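Long-range contacts in beta-lactamase-like protein (Koribacter versatilis, PDB 6B9V), which probably hydrolyses the diphosphate bond of reactive FAD photoproducts, as a metal-dependent diphosphatase of the PhnP family with a metallo-beta-lactamase-like fold: residues A151-I159 with G167-T177; M187-L198 with S215-A224. One frame throughout, in Å; residues are numbered along the deposited sequence.

Contact 1 (A151-I159 with G167-T177); sequences AKFIPVPVI and GYRFGSAAYLT
I154 and V156 pair with R169 and G167 in an antiparallel beta ladder, the body of a hairpin inside one of the two large mixed sheets of the chain. I154 N reaches R169 O at 2.8 Å in a nearly straight bond lying in the carbonyl plane, and R169 N returns to I154 O. The next pair is turned differently: V156 N, 2.8 Å from G167 O, stands well above that carbonyl's plane. Between them, P155 and Y168 form a non-hydrogen-bonded pair, P155 CB lying 4.1 Å from Y168 CE2, while the Y168 hydroxyl bonds to the backbone of Y76. On this same face F153 meets F170. With F170 CG between its backbone N and carbonyl carbon (chi1 35°), F170 CB sits over the centre of the F153 ring, 3.9 Å from its centroid, a CH-pi contact; the two ring planes are only 21° apart but slid so far that they scarcely overlap. Such a sheet is one layer of the alpha-beta/beta-alpha sandwich of metallo-beta-lactamases, and strand 41-46 of the other sheet lies against F153 and F170. On the other face, the side of I154 and V156, V158 CG1 touches L176 CD2 at 3.5 Å, a methyl contact that passes G167 to reach the following strand. Near the type II' turn from F170 to A173, a water bridges K152 O and G171 N.

Contact 2 (M187-L198 with S215-A224); sequences MEMLRGLDILFL and SVSIAEKLKA
L196 and L198, on the first strand of a beta-alpha-beta unit, face helix 212-222, which leads on to strand 226-230; residues 187-194, ahead of the strand, close over the helix's C-terminal end. L222 lies at the middle of the apolar cluster. Its CD1 meets L196 CD2 at 3.7 Å, the two side chains crossing at about a right angle, and also touches L190 CB. The other branch, CD2, faces M187, with the methyl CE 3.8 Å away. M187 gets there by bending at both chi2 and chi3 (each -75°), which folds its thioether back over L222 and brings CE beside K221 CB as well. One turn back along the helix, L198 CD1 packs on I218 CG2 at 3.7 Å and lies close to S215 O. Beyond the helix, A224 CB lies against L196 CB at 3.6 Å and also meets L193 CB.

The polar part of the contact gathers at the last helical turn. L222 O accepts from two waters: one also donates to L190 O and accepts from L193 N, while the other accepts from G192 N. K221 O lies at the edge of the R191 guanidinium, near the plane of that group, but its bond from R191 NH1 is weak, 3.1 Å long and bent to 130°. Within its own segment, R191 NH2 forms a salt bridge to E188 OE2 at 3.0 Å, on the syn side of the carboxylate and close to the guanidinium plane. K223, with positive phi, ends the helix. R191, its charge already paired with E188, would add at most a modest favourable interaction with the helix's C-terminal end, while the two waters supply L222 O with hydrogen bonds as the chain leaves the helix at K223 for strand 226-230.

Following the chain, contact 1 comes first: it closes the hairpin of strands 151-160 and 163-170 and carries on into strand 173-176, shortly before D178, a ligand of both manganese ions. Contact 2 opens only afterwards, closing the longer loop between strand 195-199 and helix 212-222. The two are therefore in series, neither nested nor crossed. They join in one sheet, where strand 173-176 of contact 1 runs parallel to strand 195-199 of contact 2 and A174 O lies 2.8 Å from F197 N, a probable hydrogen bond. R169 NH1 adds a second tie, a probable hydrogen bond to M189 O of contact 2.

Contact 1 (A151-I159 with G167-T177)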
loop_
_atom_site.group_PDB
_atom_site.type_symbol
_atom_site.label_atom_id
_atom_site.label_comp_id
_atom_site.label_asym_id
_atom_site.label_seq_id
_atom_site.Cartn_x
_atom_site.Cartn_y
_atom_site.Cartn_z
ATOM N N ALA A 151 -25.418 -15.875 4.512
ATOM C CA ALA A 151 -25.052 -16.267 3.153
ATOM C C ALA A 151 -23.993 -17.362 3.176
ATOM O O ALA A 151 -23.233 -17.470 4.131
ATOM C CB ALA A 151 -24.563 -15.073 2.373
ATOM N N LYS A 152 -23.948 -18.184 2.135
ATOM C CA LYS A 152 -22.889 -19.185 2.045
ATOM C C LYS A 152 -21.854 -18.800 0.994
ATOM O O LYS A 152 -22.189 -18.550 -0.162
ATOM C CB LYS A 152 -23.471 -20.567 1.749
ATOM C CG LYS A 152 -24.301 -21.118 2.896
ATOM C CD LYS A 152 -24.418 -22.634 2.852
ATOM C CE LYS A 152 -25.079 -23.098 1.566
ATOM N NZ LYS A 152 -26.496 -22.642 1.479
ATOM N N PHE A 153 -20.595 -18.729 1.421
ATOM C CA PHE A 153 -19.467 -18.536 0.522
ATOM C C PHE A 153 -18.762 -19.873 0.326
ATOM O O PHE A 153 -18.142 -20.399 1.244
ATOM C CB PHE A 153 -18.496 -17.490 1.081
ATOM C CG PHE A 153 -18.942 -16.073 0.873
ATOM C CD1 PHE A 153 -20.041 -15.569 1.546
ATOM C CD2 PHE A 153 -18.239 -15.231 0.022
ATOM C CE1 PHE A 153 -20.445 -14.249 1.355
ATOM C CE2 PHE A 153 -18.642 -13.918 -0.177
ATOM C CZ PHE A 153 -19.747 -13.428 0.492
ATOM N N ILE A 154 -18.868 -20.428 -0.869
ATOM C CA ILE A 154 -18.353 -21.765 -1.151
ATOM C C ILE A 154 -16.941 -21.654 -1.709
ATOM O O ILE A 154 -16.741 -21.009 -2.726
ATOM C CB ILE A 154 -19.258 -22.501 -2.163
ATOM C CG1 ILE A 154 -20.721 -22.414 -1.714
ATOM C CG2 ILE A 154 -18.817 -23.950 -2.327
ATOM C CD1 ILE A 154 -21.708 -22.683 -2.818
ATOM N N PRO A 155 -15.959 -22.269 -1.036
ATOM C CA PRO A 155 -14.597 -22.279 -1.586
ATOM C C PRO A 155 -14.540 -23.147 -2.843
ATOM O O PRO A 155 -15.085 -24.255 -2.865
ATOM C CB PRO A 155 -13.751 -22.887 -0.456
ATOM C CG PRO A 155 -14.630 -22.818 0.783
ATOM C CD PRO A 155 -16.032 -22.959 0.264
ATOM N N VAL A 156 -13.891 -22.625 -3.872
ATOM C CA VAL A 156 -13.744 -23.304 -5.145
ATOM C C VAL A 156 -12.264 -23.491 -5.419
ATOM O O VAL A 156 -11.566 -22.520 -5.695
ATOM C CB VAL A 156 -14.383 -22.503 -6.294
ATOM C CG1 VAL A 156 -14.198 -23.243 -7.640
ATOM C CG2 VAL A 156 -15.858 -22.255 -6.006
ATOM N N PRO A 157 -11.772 -24.726 -5.304
ATOM C CA PRO A 157 -10.335 -24.926 -5.524
ATOM C C PRO A 157 -9.922 -24.564 -6.941
ATOM O O PRO A 157 -10.579 -24.996 -7.888
ATOM C CB PRO A 157 -10.140 -26.420 -5.261
ATOM C CG PRO A 157 -11.340 -26.823 -4.380
ATOM C CD PRO A 157 -12.460 -25.954 -4.858
ATOM N N VAL A 158 -8.871 -23.759 -7.077
ATOM C CA VAL A 158 -8.246 -23.543 -8.376
ATOM C C VAL A 158 -6.729 -23.739 -8.236
ATOM O O VAL A 158 -6.196 -23.736 -7.121
ATOM C CB VAL A 158 -8.570 -22.142 -8.966
ATOM C CG1 VAL A 158 -10.088 -21.987 -9.183
ATOM C CG2 VAL A 158 -8.052 -20.997 -8.077
ATOM N N ILE A 159 -6.049 -23.926 -9.366
ATOM C CA ILE A 159 -4.615 -24.193 -9.361
ATOM C C ILE A 159 -3.839 -22.970 -9.865
ATOM O O ILE A 159 -4.057 -22.499 -10.974
ATOM C CB ILE A 159 -4.285 -25.423 -10.213
ATOM C CG1 ILE A 159 -5.029 -26.642 -9.667
ATOM C CG2 ILE A 159 -2.773 -25.679 -10.230
ATOM C CD1 ILE A 159 -4.671 -26.971 -8.223
ATOM N N GLY A 167 -10.989 -19.795 -5.058
ATOM C CA GLY A 167 -11.896 -18.749 -5.489
ATOM C C GLY A 167 -13.154 -18.972 -4.668
ATOM O O GLY A 167 -13.180 -19.878 -3.844
ATOM N N TYR A 168 -14.192 -18.164 -4.862
ATOM C CA TYR A 168 -15.412 -18.360 -4.078
ATOM C C TYR A 168 -16.667 -18.168 -4.889
ATOM O O TYR A 168 -16.730 -17.287 -5.724
ATOM C CB TYR A 168 -15.441 -17.401 -2.876
ATOM C CG TYR A 168 -14.300 -17.644 -1.925
ATOM C CD1 TYR A 168 -13.099 -16.954 -2.052
ATOM C CD2 TYR A 168 -14.412 -18.597 -0.917
ATOM C CE1 TYR A 168 -12.035 -17.199 -1.180
ATOM C CE2 TYR A 168 -13.370 -18.847 -0.050
ATOM C CZ TYR A 168 -12.187 -18.149 -0.182
ATOM O OH TYR A 168 -11.165 -18.421 0.688
ATOM N N ARG A 169 -17.675 -18.996 -4.620
ATOM C CA ARG A 169 -18.977 -18.783 -5.213
ATOM C C ARG A 169 -19.925 -18.338 -4.111
ATOM O O ARG A 169 -19.938 -18.904 -3.024
ATOM C CB ARG A 169 -19.518 -20.047 -5.890
ATOM C CG ARG A 169 -20.930 -19.864 -6.426
ATOM C CD ARG A 169 -21.438 -21.078 -7.179
ATOM N NE ARG A 169 -22.779 -20.830 -7.715
ATOM C CZ ARG A 169 -23.248 -21.347 -8.852
ATOM N NH1 ARG A 169 -22.485 -22.143 -9.592
ATOM N NH2 ARG A 169 -24.485 -21.061 -9.257
ATOM N N PHE A 170 -20.727 -17.328 -4.397
ATOM C CA PHE A 170 -21.676 -16.823 -3.424
ATOM C C PHE A 170 -22.946 -16.436 -4.178
ATOM O O PHE A 170 -22.936 -15.518 -5.005
ATOM C CB PHE A 170 -21.079 -15.647 -2.629
ATOM C CG PHE A 170 -20.160 -14.753 -3.439
ATOM C CD1 PHE A 170 -18.836 -15.107 -3.660
ATOM C CD2 PHE A 170 -20.610 -13.535 -3.936
ATOM C CE1 PHE A 170 -17.988 -14.294 -4.402
ATOM C CE2 PHE A 170 -19.760 -12.710 -4.670
ATOM C CZ PHE A 170 -18.449 -13.093 -4.903
ATOM N N GLY A 171 -24.022 -17.177 -3.920
ATOM C CA GLY A 171 -25.271 -16.984 -4.643
ATOM C C GLY A 171 -25.046 -17.139 -6.142
ATOM O O GLY A 171 -24.428 -18.109 -6.586
ATOM N N SER A 172 -25.511 -16.169 -6.922
ATOM C CA SER A 172 -25.353 -16.243 -8.375
ATOM C C SER A 172 -24.053 -15.600 -8.869
ATOM O O SER A 172 -23.907 -15.345 -10.070
ATOM C CB SER A 172 -26.550 -15.587 -9.075
ATOM O OG SER A 172 -26.703 -14.242 -8.657
ATOM N N ALA A 173 -23.106 -15.351 -7.967
ATOM C CA ALA A 173 -21.830 -14.771 -8.395
ATOM C C ALA A 173 -20.631 -15.649 -8.007
ATOM O O ALA A 173 -20.717 -16.430 -7.070
ATOM C CB ALA A 173 -21.678 -13.383 -7.810
ATOM N N ALA A 174 -19.523 -15.536 -8.734
ATOM C CA ALA A 174 -18.303 -16.244 -8.355
ATOM C C ALA A 174 -17.071 -15.419 -8.713
ATOM O O ALA A 174 -17.036 -14.692 -9.710
ATOM C CB ALA A 174 -18.236 -17.635 -9.004
ATOM N N TYR A 175 -16.059 -15.530 -7.870
ATOM C CA TYR A 175 -14.856 -14.735 -8.004
ATOM C C TYR A 175 -13.652 -15.662 -7.976
ATOM O O TYR A 175 -13.360 -16.288 -6.950
ATOM C CB TYR A 175 -14.780 -13.705 -6.880
ATOM C CG TYR A 175 -13.560 -12.819 -6.945
ATOM C CD1 TYR A 175 -13.496 -11.765 -7.843
ATOM C CD2 TYR A 175 -12.471 -13.040 -6.103
ATOM C CE1 TYR A 175 -12.364 -10.928 -7.901
ATOM C CE2 TYR A 175 -11.340 -12.219 -6.161
ATOM C CZ TYR A 175 -11.300 -11.167 -7.059
ATOM O OH TYR A 175 -10.179 -10.343 -7.117
ATOM N N LEU A 176 -12.960 -15.753 -9.106
ATOM C CA LEU A 176 -11.802 -16.637 -9.243
ATOM C C LEU A 176 -10.613 -15.888 -9.813
ATOM O O LEU A 176 -10.599 -15.561 -10.993
ATOM C CB LEU A 176 -12.102 -17.816 -10.171
ATOM C CG LEU A 176 -12.781 -19.057 -9.596
ATOM C CD1 LEU A 176 -14.200 -18.768 -9.207
ATOM C CD2 LEU A 176 -12.714 -20.159 -10.648
ATOM N N THR A 177 -9.602 -15.649 -9.001
ATOM C CA THR A 177 -8.427 -14.934 -9.497
ATOM C C THR A 177 -7.185 -15.796 -9.308
ATOM O O THR A 177 -7.236 -16.797 -8.586
ATOM C CB THR A 177 -8.259 -13.572 -8.786
ATOM O OG1 THR A 177 -7.161 -12.862 -9.374
ATOM C CG2 THR A 177 -8.020 -13.763 -7.280
HETATM O O HOH W 1 -23.964 -19.342 -1.909
#

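Contact 2 (M187-L198 with S215-A224)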
loop_
_atom_site.group_PDB
_atom_site.type_symbol
_atom_site.label_atom_id
_atom_site.label_comp_id
_atom_site.label_asym_id
_atom_site.label_seq_id
_atom_site.Cartn_x
_atom_site.Cartn_y
_atom_site.Cartn_z
ATOM N N MET A 187 -14.990 -26.876 -12.092
ATOM C CA MET A 187 -15.745 -26.366 -13.227
ATOM C C MET A 187 -17.215 -26.680 -13.011
ATOM O O MET A 187 -18.096 -25.876 -13.354
ATOM C CB MET A 187 -15.258 -26.973 -14.540
ATOM C CG MET A 187 -13.877 -26.499 -14.956
ATOM S SD MET A 187 -13.899 -24.830 -15.604
ATOM C CE MET A 187 -14.629 -25.105 -17.223
ATOM N N GLU A 188 -17.472 -27.842 -12.413
ATOM C CA GLU A 188 -18.853 -28.272 -12.192
ATOM C C GLU A 188 -19.581 -27.438 -11.144
ATOM O O GLU A 188 -20.808 -27.456 -11.090
ATOM C CB GLU A 188 -18.891 -29.747 -11.799
ATOM C CG GLU A 188 -18.642 -30.669 -12.985
ATOM C CD GLU A 188 -19.486 -30.290 -14.201
ATOM O OE1 GLU A 188 -20.720 -30.142 -14.052
ATOM O OE2 GLU A 188 -18.917 -30.129 -15.306
ATOM N N MET A 189 -18.821 -26.709 -10.328
ATOM C CA MET A 189 -19.378 -25.863 -9.266
ATOM C C MET A 189 -19.743 -24.473 -9.777
ATOM O O MET A 189 -20.330 -23.668 -9.050
ATOM C CB MET A 189 -18.373 -25.710 -8.107
ATOM C CG MET A 189 -17.939 -27.022 -7.439
ATOM S SD MET A 189 -16.614 -26.722 -6.242
ATOM C CE MET A 189 -17.520 -25.891 -4.949
ATOM N N LEU A 190 -19.364 -24.176 -11.015
ATOM C CA LEU A 190 -19.391 -22.802 -11.499
ATOM C C LEU A 190 -20.411 -22.564 -12.608
ATOM O O LEU A 190 -20.311 -21.590 -13.340
ATOM C CB LEU A 190 -17.997 -22.409 -11.995
ATOM C CG LEU A 190 -16.929 -22.284 -10.907
ATOM C CD1 LEU A 190 -15.567 -22.044 -11.557
ATOM C CD2 LEU A 190 -17.272 -21.151 -9.945
ATOM N N ARG A 191 -21.398 -23.448 -12.726
ATOM C CA ARG A 191 -22.382 -23.313 -13.792
ATOM C C ARG A 191 -23.603 -22.518 -13.342
ATOM O O ARG A 191 -23.930 -22.474 -12.158
ATOM C CB ARG A 191 -22.816 -24.689 -14.303
ATOM C CG ARG A 191 -21.676 -25.492 -14.880
ATOM C CD ARG A 191 -22.182 -26.666 -15.704
ATOM N NE ARG A 191 -21.084 -27.523 -16.147
ATOM C CZ ARG A 191 -20.307 -27.265 -17.197
ATOM N NH1 ARG A 191 -20.500 -26.167 -17.916
ATOM N NH2 ARG A 191 -19.334 -28.106 -17.526
ATOM N N GLY A 192 -24.269 -21.894 -14.305
ATOM C CA GLY A 192 -25.502 -21.180 -14.038
ATOM C C GLY A 192 -25.327 -19.913 -13.220
ATOM O O GLY A 192 -26.227 -19.539 -12.478
ATOM N N LEU A 193 -24.180 -19.251 -13.358
ATOM C CA LEU A 193 -23.932 -17.961 -12.693
ATOM C C LEU A 193 -24.525 -16.776 -13.462
ATOM O O LEU A 193 -24.624 -16.818 -14.686
ATOM C CB LEU A 193 -22.427 -17.738 -12.525
ATOM C CG LEU A 193 -21.713 -18.741 -11.621
ATOM C CD1 LEU A 193 -20.205 -18.663 -11.827
ATOM C CD2 LEU A 193 -22.107 -18.489 -10.155
ATOM N N ASP A 194 -24.910 -15.724 -12.735
ATOM C CA ASP A 194 -25.229 -14.431 -13.338
ATOM C C ASP A 194 -23.944 -13.647 -13.600
ATOM O O ASP A 194 -23.811 -12.958 -14.618
ATOM C CB ASP A 194 -26.141 -13.596 -12.430
ATOM C CG ASP A 194 -27.564 -14.090 -12.409
ATOM O OD1 ASP A 194 -27.995 -14.704 -13.405
ATOM O OD2 ASP A 194 -28.253 -13.848 -11.396
ATOM N N ILE A 195 -23.010 -13.768 -12.662
ATOM C CA ILE A 195 -21.757 -13.018 -12.672
ATOM C C ILE A 195 -20.581 -13.944 -12.384
ATOM O O ILE A 195 -20.580 -14.669 -11.379
ATOM C CB ILE A 195 -21.757 -11.886 -11.624
ATOM C CG1 ILE A 195 -22.826 -10.845 -11.948
ATOM C CG2 ILE A 195 -20.392 -11.209 -11.559
ATOM C CD1 ILE A 195 -22.917 -9.775 -10.907
ATOM N N LEU A 196 -19.570 -13.900 -13.246
ATOM C CA LEU A 196 -18.346 -14.675 -13.021
ATOM C C LEU A 196 -17.090 -13.825 -13.237
ATOM O O LEU A 196 -16.958 -13.157 -14.264
ATOM C CB LEU A 196 -18.315 -15.889 -13.948
ATOM C CG LEU A 196 -17.026 -16.717 -13.972
ATOM C CD1 LEU A 196 -16.767 -17.361 -12.614
ATOM C CD2 LEU A 196 -17.110 -17.776 -15.073
ATOM N N PHE A 197 -16.179 -13.834 -12.269
ATOM C CA PHE A 197 -14.871 -13.205 -12.469
ATOM C C PHE A 197 -13.819 -14.279 -12.715
ATOM O O PHE A 197 -13.774 -15.269 -11.996
ATOM C CB PHE A 197 -14.469 -12.342 -11.267
ATOM C CG PHE A 197 -15.084 -10.957 -11.283
ATOM C CD1 PHE A 197 -16.440 -10.792 -11.061
ATOM C CD2 PHE A 197 -14.299 -9.831 -11.509
ATOM C CE1 PHE A 197 -17.019 -9.526 -11.086
ATOM C CE2 PHE A 197 -14.866 -8.556 -11.542
ATOM C CZ PHE A 197 -16.227 -8.403 -11.329
ATOM N N LEU A 198 -12.997 -14.081 -13.743
ATOM C CA LEU A 198 -11.850 -14.942 -14.026
ATOM C C LEU A 198 -10.582 -14.118 -14.169
ATOM O O LEU A 198 -10.617 -13.000 -14.658
ATOM C CB LEU A 198 -12.047 -15.747 -15.322
ATOM C CG LEU A 198 -13.260 -16.674 -15.396
ATOM C CD1 LEU A 198 -13.345 -17.298 -16.809
ATOM C CD2 LEU A 198 -13.171 -17.760 -14.335
ATOM N N SER A 215 -8.994 -17.816 -20.915
ATOM C CA SER A 215 -10.087 -17.434 -20.037
ATOM C C SER A 215 -11.360 -17.206 -20.832
ATOM O O SER A 215 -12.452 -17.440 -20.328
ATOM C CB SER A 215 -9.701 -16.202 -19.223
ATOM O OG SER A 215 -8.769 -16.605 -18.226
ATOM N N VAL A 216 -11.225 -16.785 -22.084
ATOM C CA VAL A 216 -12.385 -16.786 -22.978
ATOM C C VAL A 216 -12.919 -18.218 -23.202
ATOM O O VAL A 216 -14.139 -18.441 -23.175
ATOM C CB VAL A 216 -12.059 -16.125 -24.331
ATOM C CG1 VAL A 216 -13.135 -16.449 -25.359
ATOM C CG2 VAL A 216 -11.912 -14.597 -24.161
ATOM N N SER A 217 -12.028 -19.191 -23.420
ATOM C CA SER A 217 -12.475 -20.587 -23.565
ATOM C C SER A 217 -13.212 -21.127 -22.335
ATOM O O SER A 217 -14.267 -21.797 -22.446
ATOM C CB SER A 217 -11.293 -21.501 -23.869
ATOM O OG SER A 217 -10.877 -21.311 -25.198
ATOM N N ILE A 218 -12.636 -20.853 -21.166
ATOM C CA ILE A 218 -13.277 -21.210 -19.904
ATOM C C ILE A 218 -14.641 -20.527 -19.788
ATOM O O ILE A 218 -15.646 -21.166 -19.440
ATOM C CB ILE A 218 -12.371 -20.831 -18.703
ATOM C CG1 ILE A 218 -11.126 -21.730 -18.695
ATOM C CG2 ILE A 218 -13.138 -20.911 -17.376
ATOM C CD1 ILE A 218 -10.001 -21.246 -17.758
ATOM N N ALA A 219 -14.681 -19.235 -20.104
ATOM C CA ALA A 219 -15.921 -18.456 -20.037
ATOM C C ALA A 219 -17.009 -19.062 -20.927
ATOM O O ALA A 219 -18.188 -19.109 -20.556
ATOM C CB ALA A 219 -15.664 -16.992 -20.433
ATOM N N GLU A 220 -16.609 -19.537 -22.099
ATOM C CA GLU A 220 -17.576 -20.092 -23.035
ATOM C C GLU A 220 -18.007 -21.503 -22.629
ATOM O O GLU A 220 -19.065 -21.980 -23.047
ATOM C CB GLU A 220 -17.006 -20.057 -24.451
ATOM C CG GLU A 220 -16.951 -18.622 -24.986
ATOM C CD GLU A 220 -16.370 -18.502 -26.383
ATOM O OE1 GLU A 220 -16.589 -17.447 -27.023
ATOM O OE2 GLU A 220 -15.690 -19.448 -26.836
ATOM N N LYS A 221 -17.206 -22.164 -21.802
ATOM C CA LYS A 221 -17.650 -23.429 -21.231
ATOM C C LYS A 221 -18.613 -23.222 -20.060
ATOM O O LYS A 221 -19.564 -23.993 -19.888
ATOM C CB LYS A 221 -16.458 -24.273 -20.774
ATOM C CG LYS A 221 -15.678 -24.932 -21.907
ATOM C CD LYS A 221 -14.420 -25.603 -21.361
ATOM C CE LYS A 221 -13.672 -26.381 -22.439
ATOM N NZ LYS A 221 -13.271 -25.510 -23.579
ATOM N N LEU A 222 -18.364 -22.206 -19.241
ATOM C CA LEU A 222 -19.177 -22.025 -18.035
ATOM C C LEU A 222 -20.459 -21.212 -18.276
ATOM O O LEU A 222 -21.409 -21.310 -17.496
ATOM C CB LEU A 222 -18.347 -21.381 -16.932
ATOM C CG LEU A 222 -17.179 -22.222 -16.402
ATOM C CD1 LEU A 222 -16.373 -21.418 -15.391
ATOM C CD2 LEU A 222 -17.704 -23.513 -15.775
ATOM N N LYS A 223 -20.475 -20.415 -19.340
ATOM C CA LYS A 223 -21.695 -19.726 -19.785
ATOM C C LYS A 223 -22.401 -18.895 -18.711
ATOM O O LYS A 223 -23.621 -18.945 -18.595
ATOM C CB LYS A 223 -22.686 -20.751 -20.352
ATOM C CG LYS A 223 -22.147 -21.515 -21.531
ATOM C CD LYS A 223 -23.157 -22.544 -22.048
ATOM C CE LYS A 223 -22.826 -22.936 -23.478
ATOM N NZ LYS A 223 -21.407 -23.350 -23.602
ATOM N N ALA A 224 -21.639 -18.139 -17.922
ATOM C CA ALA A 224 -22.237 -17.172 -17.008
ATOM C C ALA A 224 -22.948 -16.119 -17.837
ATOM O O ALA A 224 -22.587 -15.918 -18.998
ATOM C CB ALA A 224 -21.180 -16.515 -16.107
HETATM O O HOH W 2 -21.850 -19.916 -14.943
HETATM O O HOH W 3 -24.049 -21.995 -17.119
HETATM O O HOH W 4 -25.940 -18.355 -16.360
#